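Local coordinates for glycerol trinitrate reductase (PDB 5EPD), which probably binds FMN and acts as an NAD(P)H-dependent flavin oxidoreductase of the Old Yellow Enzyme family, named for reducing glycerol trinitrate, at residues Q80-G85 with V175-K180; I117-W122 with A188-V193; G200-Q205 with A226-E231. All blocks are in the same frame, centred on the assembly; numbering follows the deposited sequence.

In the fold
All three contacts belong to a TIM barrel of eight parallel strands, in an Old Yellow Enzyme relative crystallised without FMN: one in its wall, two among the loops and helices round it. Contact 2 joins strand 117-122 to the chain entering the next strand, 193-196; contact 1, about 14 Å from contact 2 centre to centre, sets the loop after strand 73-80 on helix 171-187; contact 3, its centre about 13 Å from that of contact 1 and 19 Å from that of contact 2, packs helix 202-207 on helix 227-240. Along the chain the segments of contacts 1 and 2 alternate, and contact 3 follows both. Phe-178 touches Ile-81, Leu-121 and Leu-203, so barrel wall, outer helix and loop meet around one aromatic ring.

Contact 1: Q80-G85 with V175-K180; sequences QISQQG and VDDFRK
The methyl CD1 of Ile-81 stands over the centre of the Phe-178 ring, a CH-pi contact 3.4 Å from CD1 to the ring centroid and 13° off the normal. CG1 of Ile-81 lies between its own backbone N and carbonyl carbon (chi1 65°), and from there the extended chain carries CD1 out over the face, while CG2 approaches the ring near CD1 of Phe-178. The same Ile-81 CD1 also rests 3.7 Å from Asp-177 CB.

Polar groups meet through water. One water donates to Ile-81 O and accepts from Lys-180 NZ at 2.9 Å, bringing the lysine end to the loop. A second donates to Asp-177 OD2 at 2.7 Å and, on a longer bond, to Gln-84 OE1. In an ST motif Ser-82 OG accepts from Gly-85 N at 3.1 Å while donating to this second water.

Residues 80-85 begin the beta-to-alpha connection of the barrel from strand 73-80 to helix 97-112, laid here on the helix that precedes strand 193-196. Ile-81 and Phe-178 both touch Leu-121 of strand 117-122, and Ile-81 bonds through its backbone to Trp-122; helix 171-187 also packs against helix 227-240, through Val-175 and Phe-178.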
loop_
_atom_site.group_PDB
_atom_site.type_symbol
_atom_site.label_atom_id
_atom_site.label_comp_id
_atom_site.label_asym_id
_atom_site.label_seq_id
_atom_site.Cartn_x
_atom_site.Cartn_y
_atom_site.Cartn_z
ATOM N N GLN A 80 9.253 -0.607 -2.814
ATOM C CA GLN A 80 9.845 0.420 -3.703
ATOM C C GLN A 80 10.157 -0.048 -5.131
ATOM O O GLN A 80 10.686 -1.155 -5.370
ATOM C CB GLN A 80 11.124 0.990 -3.123
ATOM C CG GLN A 80 12.210 -0.059 -2.912
ATOM C CD GLN A 80 12.379 -0.456 -1.454
ATOM O OE1 GLN A 80 11.442 -0.401 -0.647
ATOM N NE2 GLN A 80 13.586 -0.873 -1.111
ATOM N N ILE A 81 9.834 0.843 -6.061
ATOM C CA ILE A 81 10.055 0.623 -7.492
ATOM C C ILE A 81 11.507 0.969 -7.948
ATOM O O ILE A 81 11.941 0.563 -9.038
ATOM C CB ILE A 81 9.016 1.430 -8.285
ATOM C CG1 ILE A 81 9.212 2.947 -8.089
ATOM C CG2 ILE A 81 7.617 0.996 -7.860
ATOM C CD1 ILE A 81 8.306 3.806 -8.947
ATOM N N SER A 82 12.229 1.717 -7.108
ATOM C CA SER A 82 13.612 2.141 -7.342
ATOM C C SER A 82 14.210 2.430 -5.981
ATOM O O SER A 82 13.473 2.542 -5.005
ATOM C CB SER A 82 13.617 3.425 -8.143
ATOM O OG SER A 82 12.921 4.443 -7.441
ATOM N N GLN A 83 15.524 2.577 -5.887
ATOM C CA GLN A 83 16.141 2.947 -4.595
ATOM C C GLN A 83 15.854 4.411 -4.241
ATOM O O GLN A 83 15.840 4.801 -3.055
ATOM C CB GLN A 83 17.640 2.694 -4.638
ATOM C CG GLN A 83 18.360 2.823 -3.320
ATOM C CD GLN A 83 19.861 2.780 -3.532
ATOM O OE1 GLN A 83 20.337 2.084 -4.415
ATOM N NE2 GLN A 83 20.608 3.551 -2.755
ATOM N N GLN A 84 15.625 5.210 -5.281
ATOM C CA GLN A 84 15.218 6.585 -5.135
ATOM C C GLN A 84 13.920 6.630 -4.318
ATOM O O GLN A 84 13.746 7.452 -3.390
ATOM C CB GLN A 84 14.998 7.209 -6.516
ATOM C CG GLN A 84 14.704 8.709 -6.455
ATOM C CD GLN A 84 14.185 9.265 -7.760
ATOM O OE1 GLN A 84 13.029 9.045 -8.145
ATOM N NE2 GLN A 84 15.035 10.020 -8.444
ATOM N N GLY A 85 13.008 5.731 -4.666
ATOM C CA GLY A 85 11.752 5.601 -3.954
ATOM C C GLY A 85 11.769 4.850 -2.626
ATOM O O GLY A 85 10.671 4.592 -2.093
ATOM N N VAL A 175 7.264 7.675 -13.948
ATOM C CA VAL A 175 6.086 6.962 -14.461
ATOM C C VAL A 175 6.524 5.645 -15.048
ATOM O O VAL A 175 5.797 4.633 -14.950
ATOM C CB VAL A 175 5.350 7.734 -15.583
ATOM C CG1 VAL A 175 4.295 6.848 -16.254
ATOM C CG2 VAL A 175 4.725 9.019 -15.052
ATOM N N ASP A 176 7.703 5.652 -15.670
ATOM C CA ASP A 176 8.213 4.430 -16.265
ATOM C C ASP A 176 8.740 3.428 -15.245
ATOM O O ASP A 176 8.674 2.218 -15.483
ATOM C CB ASP A 176 9.296 4.696 -17.304
ATOM C CG ASP A 176 9.442 3.528 -18.259
ATOM O OD1 ASP A 176 8.420 3.188 -18.895
ATOM O OD2 ASP A 176 10.536 2.927 -18.354
ATOM N N ASP A 177 9.279 3.918 -14.131
ATOM C CA ASP A 177 9.698 3.026 -13.037
ATOM C C ASP A 177 8.516 2.304 -12.428
ATOM O O ASP A 177 8.647 1.137 -12.082
ATOM C CB ASP A 177 10.415 3.797 -11.944
ATOM C CG ASP A 177 11.733 4.370 -12.406
ATOM O OD1 ASP A 177 12.249 3.885 -13.432
ATOM O OD2 ASP A 177 12.238 5.312 -11.750
ATOM N N PHE A 178 7.370 2.986 -12.292
ATOM C CA PHE A 178 6.123 2.322 -11.891
ATOM C C PHE A 178 5.656 1.329 -12.959
ATOM O O PHE A 178 5.241 0.200 -12.634
ATOM C CB PHE A 178 4.991 3.314 -11.643
ATOM C CG PHE A 178 5.013 3.952 -10.283
ATOM C CD1 PHE A 178 4.522 3.276 -9.171
ATOM C CD2 PHE A 178 5.487 5.247 -10.112
ATOM C CE1 PHE A 178 4.520 3.876 -7.910
ATOM C CE2 PHE A 178 5.496 5.858 -8.857
ATOM C CZ PHE A 178 5.004 5.176 -7.751
ATOM N N ARG A 179 5.692 1.754 -14.224
ATOM C CA ARG A 179 5.259 0.901 -15.330
ATOM C C ARG A 179 6.040 -0.406 -15.297
ATOM O O ARG A 179 5.471 -1.488 -15.349
ATOM C CB ARG A 179 5.468 1.589 -16.688
ATOM C CG ARG A 179 4.703 0.910 -17.825
ATOM C CD ARG A 179 5.249 1.235 -19.217
ATOM N NE ARG A 179 6.716 1.201 -19.257
ATOM C CZ ARG A 179 7.474 0.113 -19.449
ATOM N NH1 ARG A 179 6.941 -1.094 -19.649
ATOM N NH2 ARG A 179 8.798 0.236 -19.451
ATOM N N LYS A 180 7.353 -0.287 -15.211
ATOM C CA LYS A 180 8.240 -1.429 -15.217
ATOM C C LYS A 180 8.023 -2.230 -13.923
ATOM O O LYS A 180 7.981 -3.472 -13.948
ATOM C CB LYS A 180 9.680 -0.917 -15.359
ATOM C CG LYS A 180 10.756 -1.941 -15.646
ATOM C CD LYS A 180 12.112 -1.375 -15.204
ATOM C CE LYS A 180 12.361 -1.543 -13.692
ATOM N NZ LYS A 180 13.048 -0.382 -13.047
HETATM O O HOH W 1 10.650 -0.249 -11.411
HETATM O O HOH W 2 11.916 6.240 -9.260
#

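Contact 2: I117-W122 with A188-V193; sequences IVLQLW and AGFDGV
Phe-190 lays one ring face against Leu-119, whose CB sits over the ring centre, 3.5 Å from CB to the centroid and 10° off the normal. With CG of Leu-119 swung opposite its backbone nitrogen (chi1 -179°), CD1 runs on across the same ring and stops 3.4 Å from Phe-190 CE2. Ile-117 flanks the ring: its O is at the edge, near the ring plane, and its CG1 lies by CE1.

Asp-191 grips the backbone of Ile-117 twice. OD2 takes the Ile-117 N-H through its anti lone pair at 2.8 Å, and Asp-191 N returns a bond to Ile-117 O at 2.9 Å, the donor almost in line with that C=O. His-111 NE2 also bonds to OD2, so this carboxylate oxygen has two partners. Further along, Leu-119 N donates to Gly-192 O at 3.1 Å, and Leu-119 pairs with Val-193 in a parallel bridge, closing a beta-alpha-beta unit with helix 171-187. CD1 of Leu-121 reaches back to Val-193 CB, 3.9 Å away.

Strand 117-122 lies between strand 73-80 and strand 193-196 in the barrel wall. Outside it, helix 97-112 meets Phe-190 through Trp-103, edge-to-face, and Thr-107, while Ser-185 of helix 171-187 touches Leu-119 and Val-193.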
loop_
_atom_site.group_PDB
_atom_site.type_symbol
_atom_site.label_atom_id
_atom_site.label_comp_id
_atom_site.label_asym_id
_atom_site.label_seq_id
_atom_site.Cartn_x
_atom_site.Cartn_y
_atom_site.Cartn_z
ATOM N N ILE A 117 -2.721 -12.399 -3.627
ATOM C CA ILE A 117 -1.741 -11.406 -3.196
ATOM C C ILE A 117 -1.419 -10.432 -4.315
ATOM O O ILE A 117 -1.085 -10.811 -5.448
ATOM C CB ILE A 117 -0.451 -12.037 -2.605
ATOM C CG1 ILE A 117 0.387 -10.956 -1.910
ATOM C CG2 ILE A 117 0.345 -12.794 -3.673
ATOM C CD1 ILE A 117 1.621 -11.521 -1.235
ATOM N N VAL A 118 -1.541 -9.169 -3.944
ATOM C CA VAL A 118 -1.285 -8.040 -4.785
ATOM C C VAL A 118 -0.072 -7.300 -4.189
ATOM O O VAL A 118 0.061 -7.198 -2.958
ATOM C CB VAL A 118 -2.572 -7.202 -4.801
ATOM C CG1 VAL A 118 -2.307 -5.741 -5.104
ATOM C CG2 VAL A 118 -3.530 -7.806 -5.813
ATOM N N LEU A 119 0.825 -6.818 -5.049
ATOM C CA LEU A 119 1.988 -6.017 -4.604
ATOM C C LEU A 119 1.690 -4.499 -4.599
ATOM O O LEU A 119 1.241 -3.917 -5.596
ATOM C CB LEU A 119 3.222 -6.353 -5.455
ATOM C CG LEU A 119 4.547 -5.651 -5.140
ATOM C CD1 LEU A 119 5.763 -6.462 -5.560
ATOM C CD2 LEU A 119 4.624 -4.312 -5.841
ATOM N N GLN A 120 1.955 -3.851 -3.469
ATOM C CA GLN A 120 1.786 -2.391 -3.394
ATOM C C GLN A 120 3.050 -1.651 -3.821
ATOM O O GLN A 120 4.057 -1.659 -3.116
ATOM C CB GLN A 120 1.358 -1.913 -1.993
ATOM C CG GLN A 120 0.923 -0.449 -1.969
ATOM C CD GLN A 120 0.714 0.108 -0.583
ATOM O OE1 GLN A 120 1.581 -0.006 0.264
ATOM N NE2 GLN A 120 -0.402 0.746 -0.358
ATOM N N LEU A 121 2.958 -1.004 -4.979
ATOM C CA LEU A 121 4.050 -0.222 -5.568
ATOM C C LEU A 121 4.300 1.140 -4.908
ATOM O O LEU A 121 3.396 2.004 -4.848
ATOM C CB LEU A 121 3.759 0.052 -7.040
ATOM C CG LEU A 121 3.581 -1.192 -7.893
ATOM C CD1 LEU A 121 2.984 -0.771 -9.231
ATOM C CD2 LEU A 121 4.904 -1.930 -8.055
ATOM N N TRP A 122 5.557 1.354 -4.517
ATOM C CA TRP A 122 5.937 2.464 -3.676
ATOM C C TRP A 122 6.960 3.413 -4.305
ATOM O O TRP A 122 7.933 2.978 -4.933
ATOM C CB TRP A 122 6.582 1.858 -2.441
ATOM C CG TRP A 122 6.406 2.575 -1.168
ATOM C CD1 TRP A 122 5.599 3.670 -0.898
ATOM C CD2 TRP A 122 7.018 2.209 0.068
ATOM N NE1 TRP A 122 5.683 3.991 0.445
ATOM C CE2 TRP A 122 6.538 3.102 1.058
ATOM C CE3 TRP A 122 7.884 1.180 0.442
ATOM C CZ2 TRP A 122 6.930 3.007 2.394
ATOM C CZ3 TRP A 122 8.273 1.085 1.760
ATOM C CH2 TRP A 122 7.798 1.989 2.725
ATOM N N ALA A 188 6.707 -11.850 -11.118
ATOM C CA ALA A 188 6.871 -12.463 -9.789
ATOM C C ALA A 188 5.656 -13.298 -9.280
ATOM O O ALA A 188 5.671 -13.806 -8.149
ATOM C CB ALA A 188 7.235 -11.387 -8.782
ATOM N N GLY A 189 4.617 -13.427 -10.110
ATOM C CA GLY A 189 3.443 -14.233 -9.791
ATOM C C GLY A 189 2.364 -13.514 -8.996
ATOM O O GLY A 189 1.485 -14.159 -8.435
ATOM N N PHE A 190 2.407 -12.183 -8.929
ATOM C CA PHE A 190 1.377 -11.457 -8.184
ATOM C C PHE A 190 0.109 -11.462 -9.000
ATOM O O PHE A 190 0.155 -11.521 -10.217
ATOM C CB PHE A 190 1.798 -10.021 -7.864
ATOM C CG PHE A 190 2.731 -9.909 -6.688
ATOM C CD1 PHE A 190 2.228 -9.788 -5.405
ATOM C CD2 PHE A 190 4.107 -9.909 -6.867
ATOM C CE1 PHE A 190 3.078 -9.669 -4.326
ATOM C CE2 PHE A 190 4.962 -9.794 -5.786
ATOM C CZ PHE A 190 4.446 -9.677 -4.514
ATOM N N ASP A 191 -1.016 -11.399 -8.303
ATOM C CA ASP A 191 -2.340 -11.378 -8.926
ATOM C C ASP A 191 -2.743 -9.966 -9.382
ATOM O O ASP A 191 -3.789 -9.788 -9.991
ATOM C CB ASP A 191 -3.365 -11.953 -7.938
ATOM C CG ASP A 191 -2.967 -13.335 -7.446
ATOM O OD1 ASP A 191 -2.809 -14.213 -8.311
ATOM O OD2 ASP A 191 -2.744 -13.548 -6.223
ATOM N N GLY A 192 -1.902 -8.981 -9.074
ATOM C CA GLY A 192 -2.085 -7.599 -9.506
ATOM C C GLY A 192 -1.227 -6.684 -8.633
ATOM O O GLY A 192 -0.424 -7.163 -7.825
ATOM N N VAL A 193 -1.419 -5.375 -8.789
ATOM C CA VAL A 193 -0.716 -4.375 -7.982
ATOM C C VAL A 193 -1.641 -3.317 -7.405
ATOM O O VAL A 193 -2.775 -3.111 -7.879
ATOM C CB VAL A 193 0.351 -3.623 -8.790
ATOM C CG1 VAL A 193 1.383 -4.604 -9.340
ATOM C CG2 VAL A 193 -0.304 -2.807 -9.906
#

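Contact 3: G200-Q205 with A226-E231; sequences GYLLEQ and ARLMLE
Leu-203 leaves helix 202-207 pointing at helix 227-240, and its side chain can be followed outward. CB faces the methyl of Met-229, at 4.2 Å from CE. CG, turned opposite the carbonyl carbon (chi1 -51°), sets the two methyls apart. CD2 goes to Leu-228, 3.8 Å from its CD2 and 3.9 Å from its CG, the two leucines crossing at about a right angle. CD1 goes instead to Phe-178 of helix 171-187, where it meets CZ. The branch point therefore divides one leucine between two neighbouring helices.

Met-229 comes in from the other helix. Its chain is extended through chi1 and chi2 and then bends at the sulfur (chi3 -66°), which turns CE back over the backbone of Leu-203: CE lies 3.8 Å from Leu-203 O and near the N of Glu-204. Leu-202 adds a looser contact, its CD2 4.4 Å from Leu-228 CD2.

The one polar link is a water that donates to Leu-203 O at 3.0 Å and accepts weakly from Met-229 N, near the start of helix 227-240. Glu-204 CB points away from this interface, and its carboxylate forms a salt bridge with Lys-208.

Val-175 of helix 171-187 touches Leu-228 as well, so three helices converge on the leucines. A short extra helix in the connection after strand 193-196 thus packs on helix 227-240, which belongs to the outer helical layer of the TIM barrel, the fold of the Old Yellow Enzyme family.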
loop_
_atom_site.group_PDB
_atom_site.type_symbol
_atom_site.label_atom_id
_atom_site.label_comp_id
_atom_site.label_asym_id
_atom_site.label_seq_id
_atom_site.Cartn_x
_atom_site.Cartn_y
_atom_site.Cartn_z
ATOM N N GLY A 200 1.116 10.271 2.517
ATOM C CA GLY A 200 2.166 11.305 2.421
ATOM C C GLY A 200 3.340 11.038 1.488
ATOM O O GLY A 200 4.290 11.809 1.474
ATOM N N TYR A 201 3.283 9.956 0.712
ATOM C CA TYR A 201 4.393 9.570 -0.161
ATOM C C TYR A 201 4.252 10.276 -1.514
ATOM O O TYR A 201 3.386 11.142 -1.642
ATOM C CB TYR A 201 4.436 8.055 -0.268
ATOM C CG TYR A 201 4.657 7.425 1.101
ATOM C CD1 TYR A 201 5.840 7.649 1.810
ATOM C CD2 TYR A 201 3.670 6.650 1.705
ATOM C CE1 TYR A 201 6.049 7.098 3.059
ATOM C CE2 TYR A 201 3.878 6.092 2.960
ATOM C CZ TYR A 201 5.076 6.316 3.625
ATOM O OH TYR A 201 5.272 5.774 4.860
ATOM N N LEU A 202 5.102 9.935 -2.496
ATOM C CA LEU A 202 5.364 10.805 -3.656
ATOM C C LEU A 202 4.092 11.314 -4.317
ATOM O O LEU A 202 3.917 12.541 -4.548
ATOM C CB LEU A 202 6.215 10.093 -4.715
ATOM C CG LEU A 202 6.625 10.946 -5.927
ATOM C CD1 LEU A 202 7.474 12.150 -5.529
ATOM C CD2 LEU A 202 7.384 10.126 -6.955
ATOM N N LEU A 203 3.204 10.384 -4.622
ATOM C CA LEU A 203 2.087 10.730 -5.482
ATOM C C LEU A 203 1.101 11.633 -4.743
ATOM O O LEU A 203 0.464 12.473 -5.381
ATOM C CB LEU A 203 1.401 9.471 -6.035
ATOM C CG LEU A 203 2.317 8.421 -6.689
ATOM C CD1 LEU A 203 1.541 7.202 -7.202
ATOM C CD2 LEU A 203 3.149 9.066 -7.797
ATOM N N GLU A 204 0.967 11.451 -3.419
ATOM C CA GLU A 204 0.110 12.303 -2.593
ATOM C C GLU A 204 0.787 13.671 -2.373
ATOM O O GLU A 204 0.102 14.716 -2.249
ATOM C CB GLU A 204 -0.228 11.656 -1.234
ATOM C CG GLU A 204 -1.173 12.531 -0.383
ATOM C CD GLU A 204 -1.496 11.985 1.012
ATOM O OE1 GLU A 204 -0.628 12.047 1.919
ATOM O OE2 GLU A 204 -2.648 11.547 1.217
ATOM N N GLN A 205 2.119 13.685 -2.331
ATOM C CA GLN A 205 2.834 14.942 -2.181
ATOM C C GLN A 205 2.450 15.854 -3.339
ATOM O O GLN A 205 2.329 17.050 -3.160
ATOM C CB GLN A 205 4.346 14.735 -2.179
ATOM C CG GLN A 205 4.921 14.255 -0.866
ATOM C CD GLN A 205 6.189 13.452 -1.077
ATOM O OE1 GLN A 205 7.083 13.855 -1.840
ATOM N NE2 GLN A 205 6.278 12.311 -0.407
ATOM N N ALA A 226 -3.109 16.499 -9.545
ATOM C CA ALA A 226 -3.571 15.139 -9.741
ATOM C C ALA A 226 -2.881 14.409 -10.895
ATOM O O ALA A 226 -3.086 13.204 -11.052
ATOM C CB ALA A 226 -5.077 15.151 -9.969
ATOM N N ARG A 227 -2.053 15.109 -11.677
ATOM C CA ARG A 227 -1.533 14.558 -12.950
ATOM C C ARG A 227 -0.568 13.407 -12.794
ATOM O O ARG A 227 -0.625 12.462 -13.561
ATOM C CB ARG A 227 -0.852 15.636 -13.808
ATOM C CG ARG A 227 -0.473 15.160 -15.221
ATOM C CD ARG A 227 0.113 16.282 -16.068
ATOM N NE ARG A 227 -0.549 17.583 -15.833
ATOM C CZ ARG A 227 -1.754 17.954 -16.314
ATOM N NH1 ARG A 227 -2.487 17.126 -17.055
ATOM N NH2 ARG A 227 -2.252 19.168 -16.049
ATOM N N LEU A 228 0.347 13.482 -11.845
ATOM C CA LEU A 228 1.304 12.380 -11.722
ATOM C C LEU A 228 0.578 11.110 -11.289
ATOM O O LEU A 228 0.754 10.063 -11.917
ATOM C CB LEU A 228 2.436 12.713 -10.764
ATOM C CG LEU A 228 3.586 11.709 -10.699
ATOM C CD1 LEU A 228 4.283 11.597 -12.048
ATOM C CD2 LEU A 228 4.556 12.104 -9.605
ATOM N N MET A 229 -0.270 11.203 -10.262
ATOM C CA MET A 229 -0.991 10.018 -9.753
ATOM C C MET A 229 -1.746 9.310 -10.876
ATOM O O MET A 229 -1.668 8.086 -11.016
ATOM C CB MET A 229 -1.974 10.396 -8.612
ATOM C CG MET A 229 -2.672 9.198 -7.932
ATOM S SD MET A 229 -3.802 9.681 -6.601
ATOM C CE MET A 229 -2.654 10.364 -5.393
ATOM N N LEU A 230 -2.474 10.097 -11.669
ATOM C CA LEU A 230 -3.281 9.576 -12.754
ATOM C C LEU A 230 -2.414 9.031 -13.892
ATOM O O LEU A 230 -2.733 7.980 -14.458
ATOM C CB LEU A 230 -4.236 10.666 -13.267
ATOM C CG LEU A 230 -5.297 11.179 -12.282
ATOM C CD1 LEU A 230 -6.062 12.318 -12.942
ATOM C CD2 LEU A 230 -6.251 10.070 -11.837
ATOM N N GLU A 231 -1.326 9.724 -14.215
ATOM C CA GLU A 231 -0.386 9.229 -15.221
ATOM C C GLU A 231 0.210 7.916 -14.802
ATOM O O GLU A 231 0.379 7.014 -15.627
ATOM C CB GLU A 231 0.736 10.234 -15.489
ATOM C CG GLU A 231 0.290 11.324 -16.459
ATOM C CD GLU A 231 1.313 12.418 -16.641
ATOM O OE1 GLU A 231 2.400 12.309 -16.037
ATOM O OE2 GLU A 231 1.013 13.381 -17.381
HETATM O O HOH W 3 -0.612 13.623 -7.906
#